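Local coordinates for Glyoxalase/Bleomycin resistance protein/dioxygenase domain (Frankia sp., PDB 2RK0), which is of undetermined specific function but belongs to the glyoxalase/bleomycin resistance/dioxygenase superfamily, whose members include metal-dependent enzymes and antibiotic-binding proteins, at residues A[80-83]-A[84-87]; A[113-116]-A[117-121]. All blocks are in the same frame, centred on the assembly; numbering follows the deposited sequence.

In the fold
Both contacts are local turns at the ends of strands in one sheet. Contact 1 is the passage from strand 72-80 into helix 83-96. It lies about 15 Å from the chain centre, at the subunit interface. Contact 2 is the hairpin between strands 109-115 and 121-127, centred about 7 Å from the chain centre. Each is built round an aspartate that accepts backbone N-H groups. D85 in contact 1 is partly exposed and also binds the second subunit. D116 in contact 2 is buried and reaches Y23 of helix 16-27. Contact 1 adds apolar contacts under the helix, whereas contact 2 adds an arginine on the strand. Their centres are about 19 Å apart, and they do not touch.

Contact 1: residues A[80-83]-A[84-87]; sequences VESM and TDLD
D85 folds back from the first turn of the helix onto the loop before it. With chi1 at -71°, D85 CG swings away from its own carbonyl and back along the chain, toward the backbone of E81 and S82. S82 N donates to D85 OD2 at 3.0 Å. That donor comes from the anti side and 32° out of the carboxylate plane. This bond is one half of a capping box at the N-terminus of helix 83-96. E81 N adds a weak, bent bond to the same OD2. A water also donates to OD2, and so does S2 N of the second subunit, which bonds E81 OE1 as well. In return, D85 N gives a weak bond to S82 O.

V80 and D85 lie side by side but run opposite ways, with V80 CB 3.8 Å from D85 CB. L86 lies roughly perpendicular to V80, and V80 CG2 is 3.8 Å from L86 CD2. M83, built as selenomethionine, bends at chi2 and chi3, leaving M83 SE 4.2 Å from L86 CD1. M83 O accepts from D87 N at 2.9 Å, a helical bond.

V80 ends strand 72-80. Its backbone bonds that of M125 of strand 121-127, and it pairs antiparallel with a strand of the second subunit. M83 and L86 bring helix 83-96 onto L126, A124 and W110 of strands 121-127 and 109-115.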
ATOM      1  N   VAL A  80      -4.316   7.613 -11.888  1.00 18.98           N
ATOM      2  CA  VAL A  80      -4.602   9.010 -12.216  1.00 20.48           C
ATOM      3  C   VAL A  80      -5.502   8.992 -13.451  1.00 21.36           C
ATOM      4  O   VAL A  80      -5.499   8.026 -14.216  1.00 22.16           O
ATOM      5  CB  VAL A  80      -3.317   9.841 -12.499  1.00 21.76           C
ATOM      6  CG1 VAL A  80      -2.469   9.915 -11.234  1.00 21.82           C
ATOM      7  CG2 VAL A  80      -2.530   9.236 -13.658  1.00 21.68           C
ATOM      8  N   GLU A  81      -6.264  10.056 -13.652  1.00 21.16           N
ATOM      9  CA  GLU A  81      -7.208  10.118 -14.762  1.00 20.03           C
ATOM     10  C   GLU A  81      -6.718  10.612 -16.115  1.00 19.38           C
ATOM     11  O   GLU A  81      -7.206  10.151 -17.149  1.00 17.54           O
ATOM     12  CB  GLU A  81      -8.417  10.944 -14.326  1.00 22.98           C
ATOM     13  CG  GLU A  81      -9.066  10.396 -13.066  1.00 26.45           C
ATOM     14  CD  GLU A  81     -10.185  11.270 -12.550  1.00 27.99           C
ATOM     15  OE1 GLU A  81     -10.009  12.509 -12.516  1.00 28.32           O
ATOM     16  OE2 GLU A  81     -11.235  10.716 -12.167  1.00 31.09           O
ATOM     17  N   SER A  82      -5.764  11.536 -16.129  1.00 17.29           N
ATOM     18  CA  SER A  82      -5.269  12.043 -17.406  1.00 18.91           C
ATOM     19  C   SER A  82      -3.781  12.328 -17.359  1.00 17.04           C
ATOM     20  O   SER A  82      -3.178  12.302 -16.295  1.00 16.77           O
ATOM     21  CB  SER A  82      -6.002  13.331 -17.776  1.00 20.24           C
ATOM     22  OG  SER A  82      -5.641  14.358 -16.875  1.00 25.64           O
HETATM   23  N   MSE A  83      -3.205  12.603 -18.524  1.00 17.13           N
HETATM   24  CA  MSE A  83      -1.792  12.917 -18.642  1.00 19.66           C
HETATM   25  C   MSE A  83      -1.470  14.181 -17.840  1.00 20.41           C
HETATM   26  O   MSE A  83      -0.398  14.295 -17.253  1.00 20.77           O
HETATM   27  CB  MSE A  83      -1.423  13.144 -20.110  1.00 18.84           C
HETATM   28  CG  MSE A  83       0.065  13.301 -20.357  1.00 23.40           C
HETATM   29 SE   MSE A  83       0.951  11.602 -20.130  1.00 40.41          SE
HETATM   30  CE  MSE A  83       0.278  10.632 -21.668  1.00 23.24           C
ATOM     31  N   THR A  84      -2.407  15.127 -17.819  1.00 20.41           N
ATOM     32  CA  THR A  84      -2.208  16.374 -17.092  1.00 21.19           C
ATOM     33  C   THR A  84      -1.903  16.101 -15.626  1.00 20.81           C
ATOM     34  O   THR A  84      -1.102  16.805 -15.016  1.00 21.32           O
ATOM     35  CB  THR A  84      -3.441  17.289 -17.206  1.00 23.36           C
ATOM     36  OG1 THR A  84      -3.574  17.731 -18.566  1.00 24.46           O
ATOM     37  CG2 THR A  84      -3.292  18.499 -16.303  1.00 23.44           C
ATOM     38  N   ASP A  85      -2.531  15.076 -15.060  1.00 19.61           N
ATOM     39  CA  ASP A  85      -2.269  14.724 -13.674  1.00 20.40           C
ATOM     40  C   ASP A  85      -0.782  14.392 -13.509  1.00 18.94           C
ATOM     41  O   ASP A  85      -0.150  14.795 -12.533  1.00 16.73           O
ATOM     42  CB  ASP A  85      -3.115  13.521 -13.251  1.00 20.98           C
ATOM     43  CG  ASP A  85      -4.586  13.862 -13.124  1.00 22.68           C
ATOM     44  OD1 ASP A  85      -4.892  14.940 -12.570  1.00 22.62           O
ATOM     45  OD2 ASP A  85      -5.428  13.046 -13.559  1.00 21.74           O
ATOM     46  N   LEU A  86      -0.231  13.654 -14.465  1.00 17.80           N
ATOM     47  CA  LEU A  86       1.180  13.276 -14.423  1.00 19.67           C
ATOM     48  C   LEU A  86       2.068  14.494 -14.637  1.00 19.68           C
ATOM     49  O   LEU A  86       3.103  14.639 -13.987  1.00 20.01           O
ATOM     50  CB  LEU A  86       1.478  12.218 -15.498  1.00 17.09           C
ATOM     51  CG  LEU A  86       0.776  10.868 -15.275  1.00 19.75           C
ATOM     52  CD1 LEU A  86       1.235   9.854 -16.311  1.00 18.40           C
ATOM     53  CD2 LEU A  86       1.080  10.358 -13.869  1.00 17.27           C
ATOM     54  N   ASP A  87       1.658  15.364 -15.556  1.00 20.97           N
ATOM     55  CA  ASP A  87       2.420  16.570 -15.857  1.00 21.23           C
ATOM     56  C   ASP A  87       2.515  17.425 -14.606  1.00 19.65           C
ATOM     57  O   ASP A  87       3.572  17.954 -14.289  1.00 21.30           O
ATOM     58  CB  ASP A  87       1.745  17.390 -16.967  1.00 22.40           C
ATOM     59  CG  ASP A  87       1.696  16.662 -18.299  1.00 25.63           C
ATOM     60  OD1 ASP A  87       2.428  15.662 -18.470  1.00 27.27           O
ATOM     61  OD2 ASP A  87       0.924  17.103 -19.181  1.00 26.51           O
TER
HETATM   62  O   HOH W   1      -7.422  14.862 -15.280  1.00 41.54           O

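Contact 2: residues A[113-116]-A[117-121]; sequences AFRD and ADNIA
D116 OD1 is gripped by two backbone N-H groups of the turn. D118 N lies 2.8 Å from D116 OD1, and I120 N lies 2.9 Å from it. They come from opposite faces of the carboxylate, each well out of its plane. A chi1 of 71° tucks the D116 carboxylate over the backbone and into the loop. The bond from D118 N closes an Asx turn. The I120 side chain crosses D116, with its CD1 3.5 Å from D116 OD2.

The backbone closes the same loop. N119 N reaches D116 O at 2.8 Å, and D116 N reaches I120 O at 3.2 Å. One water spans D116 O and N119 ND2.

R115 adds a side-chain bond. Its chain bends at chi2 (-77°) and runs back over N119. R115 NH1 meets N119 O at 3.0 Å in a nearly straight bond within the guanidinium plane. A121 CB lies over one guanidinium face, toward its rim, and the guanidinium plane is tilted 22° from the N119 amide.

Further out, D116 OD2 bonds Y23 OH of helix 16-27, which probably fixes the carboxylate's rotation. D118 OD2 takes a hydrogen from a water that also donates weakly to D116 OD2, while D118 OD1 bonds R14 N. The R115 guanidinium also has a long, weak ion pair with E68.

D116 to N119 form a type I turn, and N119 has a left-handed backbone. With the D116 N to I120 O bond, this is a 3:5 hairpin with a G1 bulge. It joins strands 109-115 and 121-127, the two inner strands of the four this chain gives to the sheet. They belong to the second of two βαβββ modules (72-80, 83-96, 104-106, 109-115, 121-127) of the vicinal oxygen chelate fold.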
ATOM      1  N   ALA A 113       7.372   7.295 -11.687  1.00 16.18           N
ATOM      2  CA  ALA A 113       7.887   6.699 -10.463  1.00 14.70           C
ATOM      3  C   ALA A 113       8.581   7.762  -9.623  1.00 15.85           C
ATOM      4  O   ALA A 113       9.423   8.513 -10.125  1.00 14.49           O
ATOM      5  CB  ALA A 113       8.859   5.558 -10.806  1.00 14.48           C
ATOM      6  N   PHE A 114       8.219   7.839  -8.345  1.00 14.62           N
ATOM      7  CA  PHE A 114       8.812   8.832  -7.460  1.00 15.47           C
ATOM      8  C   PHE A 114       8.921   8.333  -6.019  1.00 16.30           C
ATOM      9  O   PHE A 114       8.388   7.276  -5.665  1.00 16.26           O
ATOM     10  CB  PHE A 114       8.003  10.139  -7.535  1.00 16.50           C
ATOM     11  CG  PHE A 114       6.540   9.985  -7.175  1.00 15.83           C
ATOM     12  CD1 PHE A 114       6.060  10.441  -5.946  1.00 16.07           C
ATOM     13  CD2 PHE A 114       5.641   9.405  -8.068  1.00 17.59           C
ATOM     14  CE1 PHE A 114       4.702  10.331  -5.606  1.00 15.92           C
ATOM     15  CE2 PHE A 114       4.279   9.284  -7.746  1.00 16.56           C
ATOM     16  CZ  PHE A 114       3.811   9.749  -6.513  1.00 14.68           C
ATOM     17  N   ARG A 115       9.622   9.097  -5.191  1.00 17.55           N
ATOM     18  CA  ARG A 115       9.820   8.721  -3.796  1.00 17.89           C
ATOM     19  C   ARG A 115       9.358   9.836  -2.876  1.00 17.98           C
ATOM     20  O   ARG A 115       9.413  11.004  -3.241  1.00 17.54           O
ATOM     21  CB  ARG A 115      11.303   8.466  -3.530  1.00 18.58           C
ATOM     22  CG  ARG A 115      11.956   7.495  -4.479  1.00 20.75           C
ATOM     23  CD  ARG A 115      11.590   6.078  -4.143  1.00 23.36           C
ATOM     24  NE  ARG A 115      12.301   5.133  -4.994  1.00 25.08           N
ATOM     25  CZ  ARG A 115      12.852   4.007  -4.553  1.00 26.76           C
ATOM     26  NH1 ARG A 115      12.772   3.697  -3.264  1.00 24.97           N
ATOM     27  NH2 ARG A 115      13.476   3.191  -5.398  1.00 24.15           N
ATOM     28  N   ASP A 116       8.907   9.485  -1.679  1.00 16.46           N
ATOM     29  CA  ASP A 116       8.490  10.524  -0.757  1.00 17.33           C
ATOM     30  C   ASP A 116       9.689  10.913   0.092  1.00 16.05           C
ATOM     31  O   ASP A 116      10.806  10.455  -0.166  1.00 15.37           O
ATOM     32  CB  ASP A 116       7.308  10.063   0.105  1.00 16.93           C
ATOM     33  CG  ASP A 116       7.686   9.018   1.145  1.00 19.89           C
ATOM     34  OD1 ASP A 116       8.866   8.601   1.241  1.00 16.41           O
ATOM     35  OD2 ASP A 116       6.764   8.618   1.880  1.00 16.93           O
ATOM     36  N   ALA A 117       9.465  11.755   1.093  1.00 15.86           N
ATOM     37  CA  ALA A 117      10.542  12.224   1.961  1.00 16.49           C
ATOM     38  C   ALA A 117      11.353  11.106   2.625  1.00 18.17           C
ATOM     39  O   ALA A 117      12.510  11.308   2.982  1.00 18.48           O
ATOM     40  CB  ALA A 117       9.976  13.160   3.016  1.00 17.06           C
ATOM     41  N   ASP A 118      10.747   9.932   2.788  1.00 18.63           N
ATOM     42  CA  ASP A 118      11.440   8.792   3.390  1.00 19.44           C
ATOM     43  C   ASP A 118      11.920   7.794   2.337  1.00 18.91           C
ATOM     44  O   ASP A 118      12.297   6.666   2.652  1.00 18.29           O
ATOM     45  CB  ASP A 118      10.517   8.098   4.389  1.00 22.04           C
ATOM     46  CG  ASP A 118      10.400   8.862   5.685  1.00 24.73           C
ATOM     47  OD1 ASP A 118      11.247   8.641   6.570  1.00 26.82           O
ATOM     48  OD2 ASP A 118       9.482   9.697   5.812  1.00 28.38           O
ATOM     49  N   ASN A 119      11.900   8.219   1.080  1.00 18.58           N
ATOM     50  CA  ASN A 119      12.333   7.373  -0.022  1.00 19.09           C
ATOM     51  C   ASN A 119      11.394   6.203  -0.282  1.00 17.66           C
ATOM     52  O   ASN A 119      11.758   5.245  -0.960  1.00 19.18           O
ATOM     53  CB  ASN A 119      13.735   6.829   0.238  1.00 20.46           C
ATOM     54  CG  ASN A 119      14.586   6.840  -0.999  1.00 25.39           C
ATOM     55  OD1 ASN A 119      15.277   5.864  -1.310  1.00 28.59           O
ATOM     56  ND2 ASN A 119      14.547   7.952  -1.722  1.00 26.98           N
ATOM     57  N   ILE A 120      10.189   6.265   0.265  1.00 16.67           N
ATOM     58  CA  ILE A 120       9.231   5.191   0.035  1.00 17.03           C
ATOM     59  C   ILE A 120       8.863   5.231  -1.450  1.00 17.03           C
ATOM     60  O   ILE A 120       8.601   6.305  -2.004  1.00 16.56           O
ATOM     61  CB  ILE A 120       7.986   5.384   0.912  1.00 16.94           C
ATOM     62  CG1 ILE A 120       8.405   5.308   2.387  1.00 16.50           C
ATOM     63  CG2 ILE A 120       6.914   4.353   0.542  1.00 15.05           C
ATOM     64  CD1 ILE A 120       7.277   5.550   3.381  1.00 15.07           C
ATOM     65  N   ALA A 121       8.864   4.066  -2.093  1.00 15.48           N
ATOM     66  CA  ALA A 121       8.568   3.979  -3.514  1.00 15.59           C
ATOM     67  C   ALA A 121       7.090   4.108  -3.873  1.00 16.77           C
ATOM     68  O   ALA A 121       6.266   3.288  -3.466  1.00 15.04           O
ATOM     69  CB  ALA A 121       9.126   2.677  -4.084  1.00 15.22           C
TER
HETATM   70  O   HOH W   2       7.563  10.298   3.998  1.00 22.28           O
HETATM   71  O   HOH W   3      13.779  10.733  -1.348  1.00 33.31           O